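PDB 5KYM: 1-acyl-sn-glycerol-3-phosphate acyltransferase from Thermotoga maritima, which catalyses transfer of an acyl chain to 1-acyl-sn-glycerol-3-phosphate (lysophosphatidic acid), giving phosphatidic acid, at the membrane. Local coordinates for residues Ile93-Ile103 / Asn147-Pro155. Sequence-based numbering, arbitrary orientation.
Sequences ILGFVATGAFI and NGVTFIVFP
A101 and F151 form a single beta bridge running parallel, their CA atoms 4.7 Å apart. A101 N donates to T150 O at 2.8 Å, and A101 O accepts from I152 N at 2.9 Å. Both N-H···O angles are 131°, so the bonds are bent at hydrogen, and the bridge goes no further within these segments. G100 runs beside T150, just before strand 151-153, its CA 3.3 Å from T150 O.

The methyl of A101 settles over the centre of one face of the F151 ring, CB standing 3.5 Å from the centroid and 13° off the ring normal, a CH-pi contact. V149 CG1 closes on the same methyl. I103 meets the ring differently: its CD1 reaches the edge, near the ring plane, 3.6 Å from F151 CE2, and the two side chains cross at about a right angle. F151 thus brings its ring back to A101 and I103 although its CB sets off away from 93-103; A141, K144 and L145 of helix 137-147 also touch it.

I152, the next residue, projects from the opposite side of the strand from F151, toward helix 89-96. With CG1 anti to the carbonyl carbon (chi1 -57°) and the chain extended beyond it, CD1 arrives 3.6 Å from I93 CG2, and the two isoleucines slide past each other in opposite directions. I93 also rests on V80.

Strand 151-153 is the outermost strand of the five-stranded mixed sheet, paired on its inner side with 79-82. The bridge therefore fastens the segment following helix 89-96 to the sheet's edge, within the alpha-beta domain of this HX4D-motif acyltransferase.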
loop_
_atom_site.group_PDB
_atom_site.type_symbol
_atom_site.label_atom_id
_atom_site.label_comp_id
_atom_site.label_asym_id
_atom_site.label_seq_id
_atom_site.Cartn_x
_atom_site.Cartn_y
_atom_site.Cartn_z
ATOM N N ILE A 93 -2.373 3.019 0.689
ATOM C CA ILE A 93 -2.234 2.848 -0.779
ATOM C C ILE A 93 -3.548 2.174 -1.337
ATOM O O ILE A 93 -4.030 2.556 -2.414
ATOM C CB ILE A 93 -1.031 1.987 -1.216
ATOM C CG1 ILE A 93 0.311 2.351 -0.588
ATOM C CG2 ILE A 93 -0.878 1.982 -2.716
ATOM C CD1 ILE A 93 0.826 3.705 -0.909
ATOM N N LEU A 94 -4.092 1.180 -0.603
ATOM C CA LEU A 94 -5.274 0.413 -1.057
ATOM C C LEU A 94 -6.474 1.335 -1.253
ATOM O O LEU A 94 -7.150 1.283 -2.273
ATOM C CB LEU A 94 -5.630 -0.700 -0.075
ATOM C CG LEU A 94 -4.768 -1.980 -0.074
ATOM C CD1 LEU A 94 -5.099 -3.023 0.984
ATOM C CD2 LEU A 94 -4.882 -2.625 -1.432
ATOM N N GLY A 95 -6.688 2.209 -0.288
ATOM C CA GLY A 95 -7.848 3.072 -0.285
ATOM C C GLY A 95 -7.763 4.313 -1.137
ATOM O O GLY A 95 -8.782 4.892 -1.483
ATOM N N PHE A 96 -6.561 4.721 -1.505
ATOM C CA PHE A 96 -6.384 6.003 -2.163
ATOM C C PHE A 96 -5.527 5.996 -3.405
ATOM O O PHE A 96 -5.303 7.047 -3.981
ATOM C CB PHE A 96 -5.763 6.974 -1.152
ATOM C CG PHE A 96 -6.672 7.313 -0.007
ATOM C CD1 PHE A 96 -7.609 8.320 -0.127
ATOM C CD2 PHE A 96 -6.581 6.651 1.162
ATOM C CE1 PHE A 96 -8.439 8.639 0.889
ATOM C CE2 PHE A 96 -7.415 6.982 2.208
ATOM C CZ PHE A 96 -8.327 7.991 2.073
ATOM N N VAL A 97 -5.015 4.844 -3.821
ATOM C CA VAL A 97 -4.176 4.781 -5.030
ATOM C C VAL A 97 -4.539 3.565 -5.880
ATOM O O VAL A 97 -4.823 3.710 -7.064
ATOM C CB VAL A 97 -2.706 4.680 -4.650
ATOM C CG1 VAL A 97 -1.821 4.626 -5.892
ATOM C CG2 VAL A 97 -2.331 5.774 -3.656
ATOM N N ALA A 98 -4.554 2.378 -5.277
ATOM C CA ALA A 98 -4.650 1.145 -6.023
ATOM C C ALA A 98 -4.921 -0.087 -5.168
ATOM O O ALA A 98 -4.307 -0.241 -4.135
ATOM C CB ALA A 98 -3.335 0.978 -6.757
ATOM N N THR A 99 -5.801 -0.968 -5.613
ATOM C CA THR A 99 -6.033 -2.185 -4.907
ATOM C C THR A 99 -5.325 -3.296 -5.581
ATOM O O THR A 99 -5.946 -4.226 -6.138
ATOM C CB THR A 99 -7.510 -2.543 -4.757
ATOM O OG1 THR A 99 -8.161 -2.624 -6.013
ATOM C CG2 THR A 99 -8.179 -1.512 -4.005
ATOM N N GLY A 100 -4.001 -3.260 -5.404
ATOM C CA GLY A 100 -3.080 -4.254 -5.943
ATOM C C GLY A 100 -2.463 -5.252 -4.975
ATOM O O GLY A 100 -2.598 -5.184 -3.738
ATOM N N ALA A 101 -1.763 -6.184 -5.598
ATOM C CA ALA A 101 -0.887 -7.135 -4.926
ATOM C C ALA A 101 0.220 -6.489 -4.089
ATOM O O ALA A 101 0.699 -5.433 -4.369
ATOM C CB ALA A 101 -0.243 -7.994 -5.983
ATOM N N PHE A 102 0.632 -7.163 -3.055
ATOM C CA PHE A 102 1.768 -6.744 -2.286
ATOM C C PHE A 102 2.529 -7.963 -1.785
ATOM O O PHE A 102 2.100 -9.074 -2.023
ATOM C CB PHE A 102 1.437 -5.685 -1.236
ATOM C CG PHE A 102 0.504 -6.093 -0.147
ATOM C CD1 PHE A 102 -0.843 -5.935 -0.279
ATOM C CD2 PHE A 102 0.995 -6.525 1.091
ATOM C CE1 PHE A 102 -1.724 -6.351 0.773
ATOM C CE2 PHE A 102 0.150 -6.869 2.167
ATOM C CZ PHE A 102 -1.213 -6.789 2.013
ATOM N N ILE A 103 3.682 -7.745 -1.147
ATOM C CA ILE A 103 4.570 -8.805 -0.633
ATOM C C ILE A 103 4.356 -8.956 0.876
ATOM O O ILE A 103 4.674 -8.052 1.622
ATOM C CB ILE A 103 6.036 -8.433 -0.956
ATOM C CG1 ILE A 103 6.396 -8.958 -2.341
ATOM C CG2 ILE A 103 7.027 -8.857 0.124
ATOM C CD1 ILE A 103 5.507 -8.383 -3.442
ATOM N N ASN A 147 0.629 -11.073 -16.475
ATOM C CA ASN A 147 -0.804 -11.330 -16.674
ATOM C C ASN A 147 -1.683 -10.111 -16.400
ATOM O O ASN A 147 -2.821 -10.096 -16.809
ATOM C CB ASN A 147 -1.277 -12.542 -15.851
ATOM C CG ASN A 147 -0.420 -13.781 -16.104
ATOM O OD1 ASN A 147 0.092 -13.999 -17.223
ATOM N ND2 ASN A 147 -0.225 -14.579 -15.057
ATOM N N GLY A 148 -1.182 -9.101 -15.708
ATOM C CA GLY A 148 -1.928 -7.838 -15.532
ATOM C C GLY A 148 -2.260 -7.375 -14.129
ATOM O O GLY A 148 -3.088 -6.493 -13.967
ATOM N N VAL A 149 -1.620 -7.930 -13.114
ATOM C CA VAL A 149 -1.854 -7.504 -11.727
ATOM C C VAL A 149 -1.065 -6.225 -11.388
ATOM O O VAL A 149 0.137 -6.120 -11.700
ATOM C CB VAL A 149 -1.413 -8.599 -10.721
ATOM C CG1 VAL A 149 -1.673 -8.132 -9.294
ATOM C CG2 VAL A 149 -2.095 -9.938 -10.992
ATOM N N THR A 150 -1.734 -5.273 -10.718
ATOM C CA THR A 150 -1.037 -4.103 -10.164
ATOM C C THR A 150 -0.270 -4.525 -8.916
ATOM O O THR A 150 -0.790 -5.245 -8.106
ATOM C CB THR A 150 -2.022 -2.956 -9.846
ATOM O OG1 THR A 150 -2.398 -2.285 -11.042
ATOM C CG2 THR A 150 -1.408 -1.865 -8.983
ATOM N N PHE A 151 0.945 -4.051 -8.757
ATOM C CA PHE A 151 1.708 -4.302 -7.551
ATOM C C PHE A 151 1.973 -3.041 -6.773
ATOM O O PHE A 151 1.887 -1.937 -7.323
ATOM C CB PHE A 151 3.056 -4.985 -7.863
ATOM C CG PHE A 151 3.006 -6.441 -7.670
ATOM C CD1 PHE A 151 2.307 -7.246 -8.608
ATOM C CD2 PHE A 151 3.555 -7.031 -6.523
ATOM C CE1 PHE A 151 2.171 -8.606 -8.399
ATOM C CE2 PHE A 151 3.438 -8.418 -6.336
ATOM C CZ PHE A 151 2.739 -9.190 -7.269
ATOM N N ILE A 152 2.296 -3.227 -5.491
ATOM C CA ILE A 152 2.630 -2.144 -4.571
ATOM C C ILE A 152 3.853 -2.598 -3.887
ATOM O O ILE A 152 3.849 -3.650 -3.268
ATOM C CB ILE A 152 1.519 -1.904 -3.515
ATOM C CG1 ILE A 152 0.181 -1.612 -4.208
ATOM C CG2 ILE A 152 1.878 -0.768 -2.563
ATOM C CD1 ILE A 152 -1.014 -1.558 -3.294
ATOM N N VAL A 153 4.901 -1.813 -3.999
ATOM C CA VAL A 153 6.266 -2.266 -3.709
ATOM C C VAL A 153 6.962 -1.195 -2.823
ATOM O O VAL A 153 6.796 -0.004 -3.073
ATOM C CB VAL A 153 6.938 -2.539 -5.087
ATOM C CG1 VAL A 153 8.444 -2.363 -5.084
ATOM C CG2 VAL A 153 6.546 -3.916 -5.587
ATOM N N PHE A 154 7.666 -1.624 -1.764
ATOM C CA PHE A 154 8.341 -0.718 -0.849
ATOM C C PHE A 154 9.828 -0.920 -0.972
ATOM O O PHE A 154 10.414 -1.621 -0.186
ATOM C CB PHE A 154 7.860 -0.955 0.590
ATOM C CG PHE A 154 6.429 -0.591 0.811
ATOM C CD1 PHE A 154 6.008 0.709 0.744
ATOM C CD2 PHE A 154 5.546 -1.511 1.187
ATOM C CE1 PHE A 154 4.671 1.039 0.947
ATOM C CE2 PHE A 154 4.194 -1.205 1.420
ATOM C CZ PHE A 154 3.754 0.073 1.291
ATOM N N PRO A 155 10.459 -0.345 -1.990
ATOM C CA PRO A 155 11.833 -0.665 -2.284
ATOM C C PRO A 155 12.837 -0.548 -1.104
ATOM O O PRO A 155 13.904 -1.154 -1.185
ATOM C CB PRO A 155 12.247 0.391 -3.352
ATOM C CG PRO A 155 11.068 1.094 -3.770
ATOM C CD PRO A 155 10.032 0.862 -2.704
#